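Local coordinates for oxidoreductase, NAD-binding/iron-sulfur cluster-binding protein (Nitratireductor pacificus pht-3B, PDB 6ZXU) that probably removes halogens reductively from organic substrates, using a bound cobalamin and two [4Fe-4S] clusters, at residues Ile554-Lys559 and Ala673-Ala678. Numbering follows the deposited sequence.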
loop_
_atom_site.group_PDB
_atom_site.type_symbol
_atom_site.label_atom_id
_atom_site.label_comp_id
_atom_site.label_asym_id
_atom_site.label_seq_id
_atom_site.Cartn_x
_atom_site.Cartn_y
_atom_site.Cartn_z
ATOM N N ILE A 554 -7.278 14.458 -16.285
ATOM C CA ILE A 554 -7.265 15.356 -15.108
ATOM C C ILE A 554 -7.616 16.761 -15.561
ATOM O O ILE A 554 -7.071 17.261 -16.534
ATOM C CB ILE A 554 -5.899 15.247 -14.365
ATOM C CG1 ILE A 554 -5.751 13.829 -13.837
ATOM C CG2 ILE A 554 -5.762 16.318 -13.310
ATOM C CD1 ILE A 554 -4.426 13.537 -13.214
ATOM N N SER A 555 -8.466 17.432 -14.788
ATOM C CA SER A 555 -8.843 18.812 -15.061
ATOM C C SER A 555 -7.743 19.855 -14.895
ATOM O O SER A 555 -7.041 19.901 -13.885
ATOM C CB SER A 555 -10.047 19.201 -14.221
ATOM O OG SER A 555 -10.384 20.569 -14.449
ATOM N N PHE A 556 -7.566 20.674 -15.917
ATOM C CA PHE A 556 -6.736 21.879 -15.916
ATOM C C PHE A 556 -7.499 23.088 -15.445
ATOM O O PHE A 556 -6.931 24.167 -15.367
ATOM C CB PHE A 556 -6.228 22.206 -17.335
ATOM C CG PHE A 556 -5.176 21.297 -17.848
ATOM C CD1 PHE A 556 -5.488 20.213 -18.553
ATOM C CD2 PHE A 556 -3.861 21.632 -17.707
ATOM C CE1 PHE A 556 -4.490 19.389 -19.059
ATOM C CE2 PHE A 556 -2.857 20.829 -18.203
ATOM C CZ PHE A 556 -3.174 19.704 -18.898
ATOM N N GLY A 557 -8.737 22.922 -15.057
ATOM C CA GLY A 557 -9.586 24.054 -14.711
ATOM C C GLY A 557 -9.917 24.156 -13.218
ATOM O O GLY A 557 -9.170 23.701 -12.386
ATOM N N ASP A 558 -11.006 24.818 -12.917
ATOM C CA ASP A 558 -11.368 25.149 -11.581
ATOM C C ASP A 558 -12.199 24.007 -10.974
ATOM O O ASP A 558 -12.707 23.169 -11.697
ATOM C CB ASP A 558 -12.205 26.420 -11.598
ATOM C CG ASP A 558 -11.380 27.649 -11.938
ATOM O OD1 ASP A 558 -10.138 27.672 -11.678
ATOM O OD2 ASP A 558 -12.028 28.600 -12.447
ATOM N N LYS A 559 -12.288 24.003 -9.664
ATOM C CA LYS A 559 -13.145 23.067 -8.983
ATOM C C LYS A 559 -14.611 23.329 -9.379
ATOM O O LYS A 559 -14.996 24.444 -9.710
ATOM C CB LYS A 559 -12.980 23.158 -7.487
ATOM C CG LYS A 559 -11.690 22.535 -6.980
ATOM C CD LYS A 559 -11.467 22.790 -5.494
ATOM C CE LYS A 559 -10.834 24.150 -5.310
ATOM N NZ LYS A 559 -10.719 24.462 -3.871
ATOM N N ALA A 673 -9.641 26.680 -20.150
ATOM C CA ALA A 673 -10.885 27.105 -20.779
ATOM C C ALA A 673 -11.299 26.215 -21.927
ATOM O O ALA A 673 -12.470 26.178 -22.284
ATOM C CB ALA A 673 -10.692 28.489 -21.313
ATOM N N ASN A 674 -10.353 25.494 -22.535
ATOM C CA ASN A 674 -10.658 24.661 -23.726
ATOM C C ASN A 674 -10.941 23.212 -23.480
ATOM O O ASN A 674 -11.722 22.582 -24.233
ATOM C CB ASN A 674 -9.549 24.812 -24.793
ATOM C CG ASN A 674 -9.621 26.180 -25.502
ATOM O OD1 ASN A 674 -10.697 26.665 -25.873
ATOM N ND2 ASN A 674 -8.523 26.717 -25.756
ATOM N N GLN A 675 -10.296 22.648 -22.476
ATOM C CA GLN A 675 -10.483 21.249 -22.143
ATOM C C GLN A 675 -11.947 21.021 -21.672
ATOM O O GLN A 675 -12.442 21.752 -20.829
ATOM C CB GLN A 675 -9.544 20.814 -21.025
ATOM C CG GLN A 675 -9.712 19.370 -20.589
ATOM C CD GLN A 675 -8.975 19.085 -19.301
ATOM O OE1 GLN A 675 -9.050 19.852 -18.362
ATOM N NE2 GLN A 675 -8.223 18.003 -19.272
ATOM N N LYS A 676 -12.616 20.017 -22.244
ATOM C CA LYS A 676 -13.952 19.631 -21.868
ATOM C C LYS A 676 -13.970 18.195 -21.457
ATOM O O LYS A 676 -13.711 17.286 -22.243
ATOM C CB LYS A 676 -14.949 19.842 -23.010
ATOM C CG LYS A 676 -14.905 21.221 -23.614
ATOM C CD LYS A 676 -15.274 22.317 -22.658
ATOM C CE LYS A 676 -15.066 23.670 -23.339
ATOM N NZ LYS A 676 -15.193 24.804 -22.386
ATOM N N LEU A 677 -14.236 17.962 -20.196
ATOM C CA LEU A 677 -14.327 16.663 -19.612
ATOM C C LEU A 677 -15.820 16.283 -19.390
ATOM O O LEU A 677 -16.688 17.143 -19.332
ATOM C CB LEU A 677 -13.518 16.641 -18.271
ATOM C CG LEU A 677 -12.023 17.012 -18.391
ATOM C CD1 LEU A 677 -11.428 17.015 -17.024
ATOM C CD2 LEU A 677 -11.202 16.037 -19.284
ATOM N N ALA A 678 -16.066 14.979 -19.256
ATOM C CA ALA A 678 -17.385 14.451 -18.948
ATOM C C ALA A 678 -17.425 14.057 -17.462
ATOM O O ALA A 678 -16.396 13.613 -16.901
ATOM C CB ALA A 678 -17.690 13.254 -19.801
#
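The amide of Gln675 comes to the edge of the Phe556 ring, its CD lying in the ring plane 3.7 Å from CD1 of Phe556, with the two planes turned 56° apart. No ring face is used between the two segments; Arg667 and Ala546, from elsewhere in the chain, also touch the Phe556 side chain. What brings the amide to this edge is a pair of hydrogen bonds to the backbone around Ser555. Gln675 OE1 accepts from Phe556 N at 3.0 Å, an almost straight bond (174°) that lies in the carbonyl plane on a lone pair of OE1. At the other end of the same amide, Gln675 NE2 donates a hydrogen bond to Ile554 O at 3.1 Å. This carbonyl is met from above its plane, although it lies close to the plane of the Gln675 amide. Bonded at both ends, the amide has its flip settled: swapping O and N would set donor against donor and acceptor against acceptor. Gln675 reaches that far because CG is anti to its backbone N (chi1 178°) and the chain beyond is extended.

Beside the polar pair, Leu677 lays CD1 against Ser555, 3.7 Å from CA and 3.8 Å from CB, and Tyr707 of helix 700-709 touches both residues. The Ser555 hydroxyl turns back into its own loop, where Ser555 OG accepts from Gly557 N at 2.9 Å and forms an ST turn. Arg500 binds the carbonyls of Ser555 and Gly557.

Gln675 is the first residue to leave helical geometry after helix 671-674, and its side-chain amide takes up the C=O before and the N-H after Ser555, the pair a parallel neighbouring strand would use, although neither segment is a regular strand. It ties the C-terminal part of the chain to the ferredoxin-type [4Fe-4S] domain, at a loop whose Ile554 side chain comes within about 4 Å of an iron-sulfur cluster and of the cobalamin.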